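Endoribonuclease YbeY (PDB 1OZ9) is probably a zinc-dependent, single-strand-specific endoribonuclease that takes part in maturing the 3' end of 16S rRNA and in late-stage quality control of 70S ribosomes. Local coordinates at residues I89-D92 with T93-Q97; R54-N57 with K58-K62; K24-K27 with W28-A32; E131-K134 with F135-E139. One frame throughout, in Å; residues are numbered along the deposited sequence.

Interaction 1: I89-D92 with T93-Q97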
loop_
_atom_site.group_PDB
_atom_site.type_symbol
_atom_site.label_atom_id
_atom_site.label_comp_id
_atom_site.label_asym_id
_atom_site.label_seq_id
_atom_site.Cartn_x
_atom_site.Cartn_y
_atom_site.Cartn_z
ATOM N N ILE A 89 6.114 -1.149 -2.401
ATOM C CA ILE A 89 6.020 -2.580 -2.173
ATOM C C ILE A 89 7.177 -3.286 -2.858
ATOM O O ILE A 89 7.537 -2.926 -3.977
ATOM C CB ILE A 89 4.707 -3.066 -2.816
ATOM C CG1 ILE A 89 3.539 -2.551 -1.968
ATOM C CG2 ILE A 89 4.707 -4.611 -2.963
ATOM C CD1 ILE A 89 2.157 -2.709 -2.611
ATOM N N SER A 90 7.757 -4.276 -2.204
ATOM C CA SER A 90 8.807 -5.038 -2.854
ATOM C C SER A 90 8.186 -6.275 -3.473
ATOM O O SER A 90 7.614 -7.130 -2.775
ATOM C CB SER A 90 9.882 -5.503 -1.870
ATOM O OG SER A 90 10.749 -6.434 -2.549
ATOM N N GLN A 91 8.317 -6.382 -4.784
ATOM C CA GLN A 91 7.882 -7.587 -5.458
ATOM C C GLN A 91 8.619 -8.818 -4.944
ATOM O O GLN A 91 8.037 -9.887 -4.848
ATOM C CB GLN A 91 8.085 -7.461 -6.982
ATOM C CG GLN A 91 7.612 -8.687 -7.724
ATOM C CD GLN A 91 7.873 -8.567 -9.221
ATOM O OE1 GLN A 91 8.828 -9.149 -9.762
ATOM N NE2 GLN A 91 7.034 -7.820 -9.878
ATOM N N ASP A 92 9.911 -8.678 -4.656
ATOM C CA ASP A 92 10.718 -9.796 -4.183
ATOM C C ASP A 92 10.137 -10.390 -2.908
ATOM O O ASP A 92 10.014 -11.611 -2.766
ATOM C CB ASP A 92 12.129 -9.347 -3.845
ATOM C CG ASP A 92 12.936 -8.940 -5.056
ATOM O OD1 ASP A 92 12.583 -9.332 -6.210
ATOM O OD2 ASP A 92 13.953 -8.225 -4.927
ATOM N N THR A 93 9.826 -9.525 -1.955
ATOM C CA THR A 93 9.296 -10.005 -0.696
ATOM C C THR A 93 7.882 -10.482 -0.874
ATOM O O THR A 93 7.523 -11.500 -0.310
ATOM C CB THR A 93 9.392 -8.917 0.392
ATOM O OG1 THR A 93 10.768 -8.783 0.760
ATOM C CG2 THR A 93 8.708 -9.384 1.698
ATOM N N ALA A 94 7.091 -9.759 -1.669
ATOM C CA ALA A 94 5.713 -10.156 -1.949
ATOM C C ALA A 94 5.669 -11.586 -2.522
ATOM O O ALA A 94 4.805 -12.390 -2.153
ATOM C CB ALA A 94 5.069 -9.154 -2.943
ATOM N N GLU A 95 6.602 -11.906 -3.419
ATOM C CA GLU A 95 6.615 -13.256 -4.012
ATOM C C GLU A 95 6.847 -14.334 -2.957
ATOM O O GLU A 95 6.195 -15.379 -2.982
ATOM C CB GLU A 95 7.652 -13.389 -5.135
ATOM C CG GLU A 95 7.269 -12.708 -6.447
ATOM C CD GLU A 95 8.355 -12.893 -7.503
ATOM O OE1 GLU A 95 9.512 -12.494 -7.218
ATOM O OE2 GLU A 95 8.063 -13.464 -8.587
ATOM N N ARG A 96 7.768 -14.073 -2.032
ATOM C CA ARG A 96 8.086 -15.045 -0.989
ATOM C C ARG A 96 6.919 -15.237 -0.055
ATOM O O ARG A 96 6.647 -16.357 0.382
ATOM C CB ARG A 96 9.317 -14.642 -0.166
ATOM C CG ARG A 96 10.648 -14.769 -0.889
ATOM C CD ARG A 96 11.861 -14.395 -0.027
ATOM N NE ARG A 96 12.829 -13.640 -0.821
ATOM C CZ ARG A 96 13.076 -12.339 -0.659
ATOM N NH1 ARG A 96 12.465 -11.648 0.292
ATOM N NH2 ARG A 96 13.963 -11.735 -1.441
ATOM N N GLN A 97 6.248 -14.140 0.280
ATOM C CA GLN A 97 5.112 -14.220 1.187
ATOM C C GLN A 97 3.970 -14.955 0.523
ATOM O O GLN A 97 3.311 -15.810 1.131
ATOM C CB GLN A 97 4.678 -12.811 1.683
ATOM C CG GLN A 97 5.636 -12.270 2.733
ATOM C CD GLN A 97 5.368 -10.831 3.198
ATOM O OE1 GLN A 97 4.368 -10.189 2.826
ATOM N NE2 GLN A 97 6.266 -10.337 4.026
HETATM O O HOH W 1 10.669 -10.437 -7.893
#
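S90 OG takes the T93 backbone N-H at 3.3 Å, an N-cap bond that starts helix 91-101 directly after strand 81-90. OG stands opposite S90 N about the first torsion (chi1 170°), which turns it back over the first helical turn; it also hydrogen-bonds D50. An alanine at S90 would lack this hydroxyl and would probably leave T93 N without its capping acceptor and D50 without one of its partners. Behind the cap, A94 N binds S90 O at 2.9 Å and E95 N binds Q91 O. R96 runs back over the turn. Its CB lies 4.1 Å from D92 O, and CG comes closer, to 3.7 Å. At chi3 the chain bends (-140°), and the guanidinium then lies with one face over D92 O, 3.8 Å from its plane. At the tip NH1 makes a weak bond to T93 OG1, while NH2 passes D92 CB and forms a salt bridge with D50. D50 also accepts from T93 OG1 and gives its backbone N-H to D92 OD2, tying the start of helix 50-61 to this one. On another side of the turn, a water lies between the carboxylates of D92 and E95, 2.8 Å from D92 OD1.

Interaction 2: R54-N57 with K58-K62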
loop_
_atom_site.group_PDB
_atom_site.type_symbol
_atom_site.label_atom_id
_atom_site.label_comp_id
_atom_site.label_asym_id
_atom_site.label_seq_id
_atom_site.Cartn_x
_atom_site.Cartn_y
_atom_site.Cartn_z
ATOM N N ARG A 54 15.058 -1.908 1.057
ATOM C CA ARG A 54 15.958 -1.978 2.191
ATOM C C ARG A 54 16.557 -0.604 2.486
ATOM O O ARG A 54 16.610 -0.176 3.646
ATOM C CB ARG A 54 17.039 -3.030 1.947
ATOM C CG ARG A 54 18.035 -3.183 3.067
ATOM C CD ARG A 54 19.200 -4.078 2.701
ATOM N NE ARG A 54 20.275 -4.028 3.687
ATOM C CZ ARG A 54 21.126 -5.022 3.890
ATOM N NH1 ARG A 54 21.014 -6.137 3.178
ATOM N NH2 ARG A 54 22.082 -4.911 4.807
ATOM N N GLU A 55 17.009 0.097 1.450
ATOM C CA GLU A 55 17.565 1.428 1.661
ATOM C C GLU A 55 16.494 2.297 2.308
ATOM O O GLU A 55 16.780 3.058 3.223
ATOM C CB GLU A 55 18.014 2.096 0.353
ATOM C CG GLU A 55 19.134 1.427 -0.417
ATOM C CD GLU A 55 19.329 2.053 -1.791
ATOM O OE1 GLU A 55 18.514 2.910 -2.173
ATOM O OE2 GLU A 55 20.277 1.682 -2.509
ATOM N N LEU A 56 15.264 2.175 1.828
ATOM C CA LEU A 56 14.160 2.968 2.368
ATOM C C LEU A 56 13.905 2.654 3.845
ATOM O O LEU A 56 13.760 3.567 4.677
ATOM C CB LEU A 56 12.891 2.747 1.558
ATOM C CG LEU A 56 12.919 3.317 0.140
ATOM C CD1 LEU A 56 11.652 2.911 -0.639
ATOM C CD2 LEU A 56 13.132 4.850 0.162
ATOM N N ASN A 57 13.873 1.362 4.165
ATOM C CA ASN A 57 13.649 0.896 5.527
ATOM C C ASN A 57 14.742 1.411 6.445
ATOM O O ASN A 57 14.487 1.819 7.578
ATOM C CB ASN A 57 13.642 -0.632 5.538
ATOM C CG ASN A 57 12.738 -1.227 6.623
ATOM O OD1 ASN A 57 11.907 -0.538 7.247
ATOM N ND2 ASN A 57 12.881 -2.534 6.823
ATOM N N LYS A 58 15.978 1.398 5.950
ATOM C CA LYS A 58 17.099 1.897 6.731
ATOM C C LYS A 58 16.992 3.394 6.957
ATOM O O LYS A 58 17.137 3.888 8.077
ATOM C CB LYS A 58 18.417 1.608 6.013
ATOM C CG LYS A 58 19.669 2.029 6.795
ATOM C CD LYS A 58 20.965 1.568 6.134
ATOM C CE LYS A 58 22.139 1.718 7.128
ATOM N NZ LYS A 58 23.489 1.495 6.533
ATOM N N THR A 59 16.753 4.124 5.879
ATOM C CA THR A 59 16.720 5.577 5.949
ATOM C C THR A 59 15.548 6.104 6.781
ATOM O O THR A 59 15.718 6.980 7.650
ATOM C CB THR A 59 16.660 6.146 4.513
ATOM O OG1 THR A 59 17.952 6.018 3.900
ATOM C CG2 THR A 59 16.409 7.648 4.529
ATOM N N TYR A 60 14.374 5.535 6.544
ATOM C CA TYR A 60 13.148 6.025 7.162
ATOM C C TYR A 60 12.639 5.308 8.419
ATOM O O TYR A 60 11.736 5.809 9.097
ATOM C CB TYR A 60 12.040 6.054 6.106
ATOM C CG TYR A 60 12.328 7.074 5.031
ATOM C CD1 TYR A 60 12.636 6.686 3.733
ATOM C CD2 TYR A 60 12.356 8.430 5.332
ATOM C CE1 TYR A 60 12.923 7.628 2.752
ATOM C CE2 TYR A 60 12.651 9.379 4.359
ATOM C CZ TYR A 60 12.923 8.967 3.070
ATOM O OH TYR A 60 13.207 9.906 2.106
ATOM N N ARG A 61 13.163 4.132 8.715
ATOM C CA ARG A 61 12.662 3.403 9.868
ATOM C C ARG A 61 13.801 2.874 10.705
ATOM O O ARG A 61 13.586 2.219 11.709
ATOM C CB ARG A 61 11.738 2.259 9.434
ATOM C CG ARG A 61 10.449 2.737 8.752
ATOM C CD ARG A 61 9.244 1.841 8.979
ATOM N NE ARG A 61 8.050 2.250 8.232
ATOM C CZ ARG A 61 7.035 1.416 7.971
ATOM N NH1 ARG A 61 7.092 0.164 8.411
ATOM N NH2 ARG A 61 5.975 1.817 7.264
ATOM N N LYS A 62 15.014 3.167 10.271
ATOM C CA LYS A 62 16.202 2.701 10.952
ATOM C C LYS A 62 16.181 1.185 11.117
ATOM O O LYS A 62 16.565 0.662 12.155
ATOM C CB LYS A 62 16.359 3.408 12.301
ATOM C CG LYS A 62 16.340 4.930 12.178
ATOM C CD LYS A 62 16.774 5.595 13.470
ATOM C CE LYS A 62 16.893 7.109 13.311
ATOM N NZ LYS A 62 17.550 7.691 14.508
HETATM O O HOH W 2 9.976 -1.466 8.995
#
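L56 and Y60, one turn apart on helix 50-61, meet through a methyl and a ring edge: L56 CD2 lies in the plane of the phenol, 3.8 Å from Y60 CE1. Both side chains have CG opposite their own carbonyl carbon (chi1 -69° and -66°), a shared setting that brings leucine methyl and ring together. T59 CG2 covers one ring face, 3.8 Å above its centre. The T59 hydroxyl turns back to E55 O for a weak bond that supplements the one from T59 N. N57 and R61 cross, their amide and guanidinium planes 71° apart. N57 OD1 rests against R61 CB at 3.6 Å and accepts from a water that R61 NH1 reaches only weakly; N57 ND2 is held by K65 O. The R61 backbone N-H meets N57 O from above the carbonyl plane, and K62 has left helical angles with a positive phi. K58 stretches out fully extended, its CB against R54 O. R54 itself pairs with D64 in the following loop. L56, N57 and R61 pack on L70 of the edge strand 69-78, where F72 meets the Y60 ring edge-to-face.

Interaction 3: K24-K27 with W28-A32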
loop_
_atom_site.group_PDB
_atom_site.type_symbol
_atom_site.label_atom_id
_atom_site.label_comp_id
_atom_site.label_asym_id
_atom_site.label_seq_id
_atom_site.Cartn_x
_atom_site.Cartn_y
_atom_site.Cartn_z
ATOM N N LYS A 24 -3.823 -3.169 -13.349
ATOM C CA LYS A 24 -4.465 -3.873 -12.232
ATOM C C LYS A 24 -4.137 -3.179 -10.905
ATOM O O LYS A 24 -5.002 -3.022 -10.038
ATOM C CB LYS A 24 -4.039 -5.348 -12.161
ATOM C CG LYS A 24 -4.794 -6.246 -13.112
ATOM C CD LYS A 24 -4.449 -7.752 -12.868
ATOM C CE LYS A 24 -5.356 -8.665 -13.671
ATOM N NZ LYS A 24 -4.853 -10.087 -13.844
ATOM N N ILE A 25 -2.875 -2.789 -10.748
ATOM C CA ILE A 25 -2.458 -2.108 -9.556
ATOM C C ILE A 25 -3.221 -0.794 -9.479
ATOM O O ILE A 25 -3.699 -0.393 -8.397
ATOM C CB ILE A 25 -0.928 -1.880 -9.558
ATOM C CG1 ILE A 25 -0.196 -3.219 -9.292
ATOM C CG2 ILE A 25 -0.531 -0.848 -8.535
ATOM C CD1 ILE A 25 1.255 -3.176 -9.709
ATOM N N GLU A 26 -3.332 -0.107 -10.609
ATOM C CA GLU A 26 -4.027 1.178 -10.611
ATOM C C GLU A 26 -5.493 1.012 -10.179
ATOM O O GLU A 26 -5.997 1.786 -9.335
ATOM C CB GLU A 26 -3.961 1.830 -11.997
ATOM C CG GLU A 26 -4.116 3.333 -11.941
ATOM C CD GLU A 26 -4.019 4.014 -13.314
ATOM O OE1 GLU A 26 -3.170 3.608 -14.160
ATOM O OE2 GLU A 26 -4.794 4.967 -13.528
ATOM N N LYS A 27 -6.169 0.023 -10.773
ATOM C CA LYS A 27 -7.560 -0.298 -10.457
ATOM C C LYS A 27 -7.771 -0.667 -8.965
ATOM O O LYS A 27 -8.688 -0.119 -8.338
ATOM C CB LYS A 27 -8.152 -1.354 -11.413
ATOM C CG LYS A 27 -9.422 -2.103 -10.888
ATOM C CD LYS A 27 -9.931 -3.177 -11.869
ATOM C CE LYS A 27 -10.633 -4.382 -11.171
ATOM N NZ LYS A 27 -12.129 -4.475 -11.387
ATOM N N TRP A 28 -6.946 -1.562 -8.405
ATOM C CA TRP A 28 -7.055 -1.917 -6.982
ATOM C C TRP A 28 -6.929 -0.665 -6.118
ATOM O O TRP A 28 -7.710 -0.456 -5.190
ATOM C CB TRP A 28 -5.956 -2.896 -6.553
ATOM C CG TRP A 28 -6.147 -4.252 -7.143
ATOM C CD1 TRP A 28 -7.321 -4.853 -7.444
ATOM C CD2 TRP A 28 -5.126 -5.159 -7.510
ATOM N NE1 TRP A 28 -7.101 -6.115 -7.951
ATOM C CE2 TRP A 28 -5.753 -6.313 -8.031
ATOM C CE3 TRP A 28 -3.735 -5.120 -7.454
ATOM C CZ2 TRP A 28 -5.035 -7.410 -8.497
ATOM C CZ3 TRP A 28 -3.028 -6.224 -7.908
ATOM C CH2 TRP A 28 -3.679 -7.341 -8.424
ATOM N N ALA A 29 -5.934 0.158 -6.435
ATOM C CA ALA A 29 -5.717 1.384 -5.678
ATOM C C ALA A 29 -6.921 2.335 -5.798
ATOM O O ALA A 29 -7.369 2.891 -4.772
ATOM C CB ALA A 29 -4.431 2.064 -6.103
ATOM N N GLU A 30 -7.444 2.515 -7.014
ATOM C CA GLU A 30 -8.618 3.374 -7.207
ATOM C C GLU A 30 -9.851 2.813 -6.488
ATOM O O GLU A 30 -10.615 3.579 -5.851
ATOM C CB GLU A 30 -8.919 3.598 -8.700
ATOM C CG GLU A 30 -7.822 4.402 -9.409
ATOM C CD GLU A 30 -8.102 4.591 -10.887
ATOM O OE1 GLU A 30 -8.819 3.742 -11.464
ATOM O OE2 GLU A 30 -7.621 5.594 -11.468
ATOM N N LEU A 31 -10.031 1.493 -6.542
ATOM C CA LEU A 31 -11.159 0.894 -5.865
ATOM C C LEU A 31 -11.031 1.051 -4.344
ATOM O O LEU A 31 -12.025 1.245 -3.666
ATOM C CB LEU A 31 -11.312 -0.579 -6.201
ATOM C CG LEU A 31 -11.803 -0.868 -7.618
ATOM C CD1 LEU A 31 -11.687 -2.373 -7.892
ATOM C CD2 LEU A 31 -13.235 -0.324 -7.881
ATOM N N ALA A 32 -9.824 0.899 -3.824
ATOM C CA ALA A 32 -9.599 1.067 -2.372
ATOM C C ALA A 32 -9.911 2.513 -1.938
ATOM O O ALA A 32 -10.595 2.732 -0.933
ATOM C CB ALA A 32 -8.149 0.729 -2.015
#
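The W28 indole has K24 O over one face, 3.2 Å above the ring plane and displaced toward the rim, with W28 CG and CD2 as the ring atoms closest to that oxygen. The same carbonyl accepts the W28 backbone N-H at 2.9 Å in a nearly straight bond (173°), so one oxygen serves the helix and touches the ring belonging to the residue it binds. W28 CG lies opposite the carbonyl carbon (chi1 -70°), which folds the indole back along the preceding turn; its six-membered ring extends toward K24 CB, and CZ3 comes within 4.4 Å of I25 CG1. The K24 ammonium continues to a salt bridge with E106. Elsewhere round the helix, K27 and L31 make an aliphatic contact, K27 CG lying 3.8 Å from L31 CD1; CE stays near that methyl, and the bend at chi4 brings NZ to 4.1 Å from L31 CD1. E26 and E30 run alongside each other and point the same way, with carboxylate planes 82° apart. Their OE2 atoms approach to 3.6 Å, a like-charge pair that may favour protonation of one of them. E30 CG also presses on E26 O at 3.2 Å. I25 and A29 face the sheet, touching V13 and V11 of strand 10-15 and V45 and L43 of strand 41-48, while W28 packs on E106, K110 and I113 of helix 105-120. Helix 22-35 is thus the crossover helix of a beta-alpha-beta unit joining the parallel strands 10-15 and 41-48.

Interaction 4: E131-K134 with F135-E139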
loop_
_atom_site.group_PDB
_atom_site.type_symbol
_atom_site.label_atom_id
_atom_site.label_comp_id
_atom_site.label_asym_id
_atom_site.label_seq_id
_atom_site.Cartn_x
_atom_site.Cartn_y
_atom_site.Cartn_z
ATOM N N GLU A 131 -5.851 0.194 18.528
ATOM C CA GLU A 131 -5.419 0.625 17.208
ATOM C C GLU A 131 -5.378 -0.528 16.198
ATOM O O GLU A 131 -5.813 -0.380 15.054
ATOM C CB GLU A 131 -4.094 1.338 17.327
ATOM C CG GLU A 131 -4.217 2.559 18.226
ATOM C CD GLU A 131 -2.895 3.253 18.439
ATOM O OE1 GLU A 131 -2.177 3.492 17.432
ATOM O OE2 GLU A 131 -2.593 3.549 19.617
ATOM N N GLU A 132 -4.885 -1.679 16.627
ATOM C CA GLU A 132 -4.812 -2.842 15.733
ATOM C C GLU A 132 -6.238 -3.176 15.344
ATOM O O GLU A 132 -6.529 -3.417 14.183
ATOM C CB GLU A 132 -4.157 -4.027 16.456
ATOM C CG GLU A 132 -4.125 -5.349 15.694
ATOM C CD GLU A 132 -3.610 -6.476 16.579
ATOM O OE1 GLU A 132 -3.977 -6.534 17.771
ATOM O OE2 GLU A 132 -2.819 -7.298 16.101
ATOM N N LYS A 133 -7.133 -3.151 16.331
ATOM C CA LYS A 133 -8.539 -3.438 16.084
ATOM C C LYS A 133 -9.072 -2.549 14.980
ATOM O O LYS A 133 -9.611 -3.034 14.006
ATOM C CB LYS A 133 -9.374 -3.220 17.334
ATOM C CG LYS A 133 -10.877 -3.187 17.076
ATOM C CD LYS A 133 -11.652 -3.404 18.387
ATOM C CE LYS A 133 -13.071 -2.841 18.306
ATOM N NZ LYS A 133 -13.704 -2.823 19.636
ATOM N N LYS A 134 -8.905 -1.243 15.127
ATOM C CA LYS A 134 -9.416 -0.342 14.096
ATOM C C LYS A 134 -8.693 -0.501 12.778
ATOM O O LYS A 134 -9.299 -0.321 11.724
ATOM C CB LYS A 134 -9.367 1.121 14.539
ATOM C CG LYS A 134 -10.116 1.405 15.844
ATOM C CD LYS A 134 -11.613 1.102 15.742
ATOM C CE LYS A 134 -12.312 1.987 14.701
ATOM N NZ LYS A 134 -13.762 2.148 15.076
ATOM N N PHE A 135 -7.400 -0.822 12.817
ATOM C CA PHE A 135 -6.650 -0.995 11.581
ATOM C C PHE A 135 -7.222 -2.173 10.797
ATOM O O PHE A 135 -7.507 -2.079 9.601
ATOM C CB PHE A 135 -5.169 -1.265 11.877
ATOM C CG PHE A 135 -4.312 -1.355 10.638
ATOM C CD1 PHE A 135 -3.454 -0.307 10.276
ATOM C CD2 PHE A 135 -4.357 -2.475 9.834
ATOM C CE1 PHE A 135 -2.656 -0.390 9.143
ATOM C CE2 PHE A 135 -3.574 -2.546 8.666
ATOM C CZ PHE A 135 -2.732 -1.512 8.327
ATOM N N ARG A 136 -7.354 -3.297 11.488
ATOM C CA ARG A 136 -7.834 -4.516 10.860
ATOM C C ARG A 136 -9.274 -4.411 10.395
ATOM O O ARG A 136 -9.565 -4.838 9.310
ATOM C CB ARG A 136 -7.677 -5.718 11.802
ATOM C CG ARG A 136 -6.218 -6.129 12.033
ATOM C CD ARG A 136 -5.348 -6.349 10.779
ATOM N NE ARG A 136 -4.048 -6.910 11.169
ATOM C CZ ARG A 136 -2.944 -6.928 10.415
ATOM N NH1 ARG A 136 -2.948 -6.420 9.194
ATOM N NH2 ARG A 136 -1.825 -7.480 10.905
ATOM N N GLU A 137 -10.172 -3.860 11.205
ATOM C CA GLU A 137 -11.536 -3.644 10.708
ATOM C C GLU A 137 -11.533 -2.842 9.368
ATOM O O GLU A 137 -12.178 -3.240 8.400
ATOM C CB GLU A 137 -12.418 -2.999 11.788
ATOM C CG GLU A 137 -12.614 -3.900 13.017
ATOM C CD GLU A 137 -13.547 -3.318 14.065
ATOM O OE1 GLU A 137 -13.707 -2.066 14.066
ATOM O OE2 GLU A 137 -14.119 -4.109 14.878
ATOM N N LEU A 138 -10.743 -1.769 9.274
ATOM C CA LEU A 138 -10.724 -0.972 8.037
ATOM C C LEU A 138 -10.122 -1.733 6.856
ATOM O O LEU A 138 -10.618 -1.704 5.728
ATOM C CB LEU A 138 -9.961 0.341 8.244
ATOM C CG LEU A 138 -10.220 1.359 7.141
ATOM C CD1 LEU A 138 -11.731 1.616 7.105
ATOM C CD2 LEU A 138 -9.471 2.649 7.430
ATOM N N GLU A 139 -9.040 -2.446 7.119
ATOM C CA GLU A 139 -8.398 -3.222 6.093
ATOM C C GLU A 139 -9.339 -4.332 5.572
ATOM O O GLU A 139 -9.466 -4.551 4.357
ATOM C CB GLU A 139 -7.140 -3.810 6.711
ATOM C CG GLU A 139 -6.320 -4.681 5.797
ATOM C CD GLU A 139 -5.054 -5.157 6.478
ATOM O OE1 GLU A 139 -5.146 -5.597 7.645
ATOM O OE2 GLU A 139 -3.977 -5.095 5.853
#
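K133 and E137 lie side by side and point the same way, K133 CE 3.8 Å from E137 OE2, yet their charged ends stay beyond salt-bridge range. K134 crosses E137 obliquely: the bend at chi2 sets CD 4.2 Å from E137 OE1, and a second at chi3 curls the end of the chain. E137 therefore has lysine methylene groups near both its oxygens, and the two ammonium groups probably temper its negative charge through space. R136 projects from another side of the helix. Its CB and CG both rest 3.5 Å from E132 O, the acceptor of its own backbone N-H. A bend at chi2 (-51°) then carries the guanidinium on to E139, where NH1 forms a salt bridge of 2.8 Å with OE1, nearly in the guanidinium plane and on the syn lone pair of that oxygen. Helix 129-147 here backs the predicted zinc site of the metalloproteinase-type fold. E139 OE2 accepts from H115 ND1, and the carboxylate thereby joins R136 to a predicted zinc ligand, consistent with a second-shell role. A leucine at R136 would remove the guanidinium and would probably leave E139 OE1 without its salt-bridge mate and the carboxylate less firmly fixed beside H115. F135, on another side of the helix, has CG opposite its backbone N (chi1 -176°); E139 OE1 lies at its ring edge in plane, and the rings of H119 and H125 meet it edge-to-face.

Overall arrangement
All four contacts are local, between neighbouring turns or at a helix start, on four different helices. Interactions 1 and 3 are partly buried: interaction 1 joins the end of strand 81-90 to its helix through a polar cap shared with D50, whereas interaction 3 packs its helix on the sheet through I25 and A29, with indole packing beside them. Interactions 2 and 4 are surface contacts, richer in charged and extended side chains. Interactions 1 and 2 do not touch and lie about 17 Å apart between centres. Interactions 1, 3 and 4 all border helix 105-120, which bears H115 and H119. Interaction 4 meets those predicted zinc ligands directly; interaction 2 brings R61 near H119.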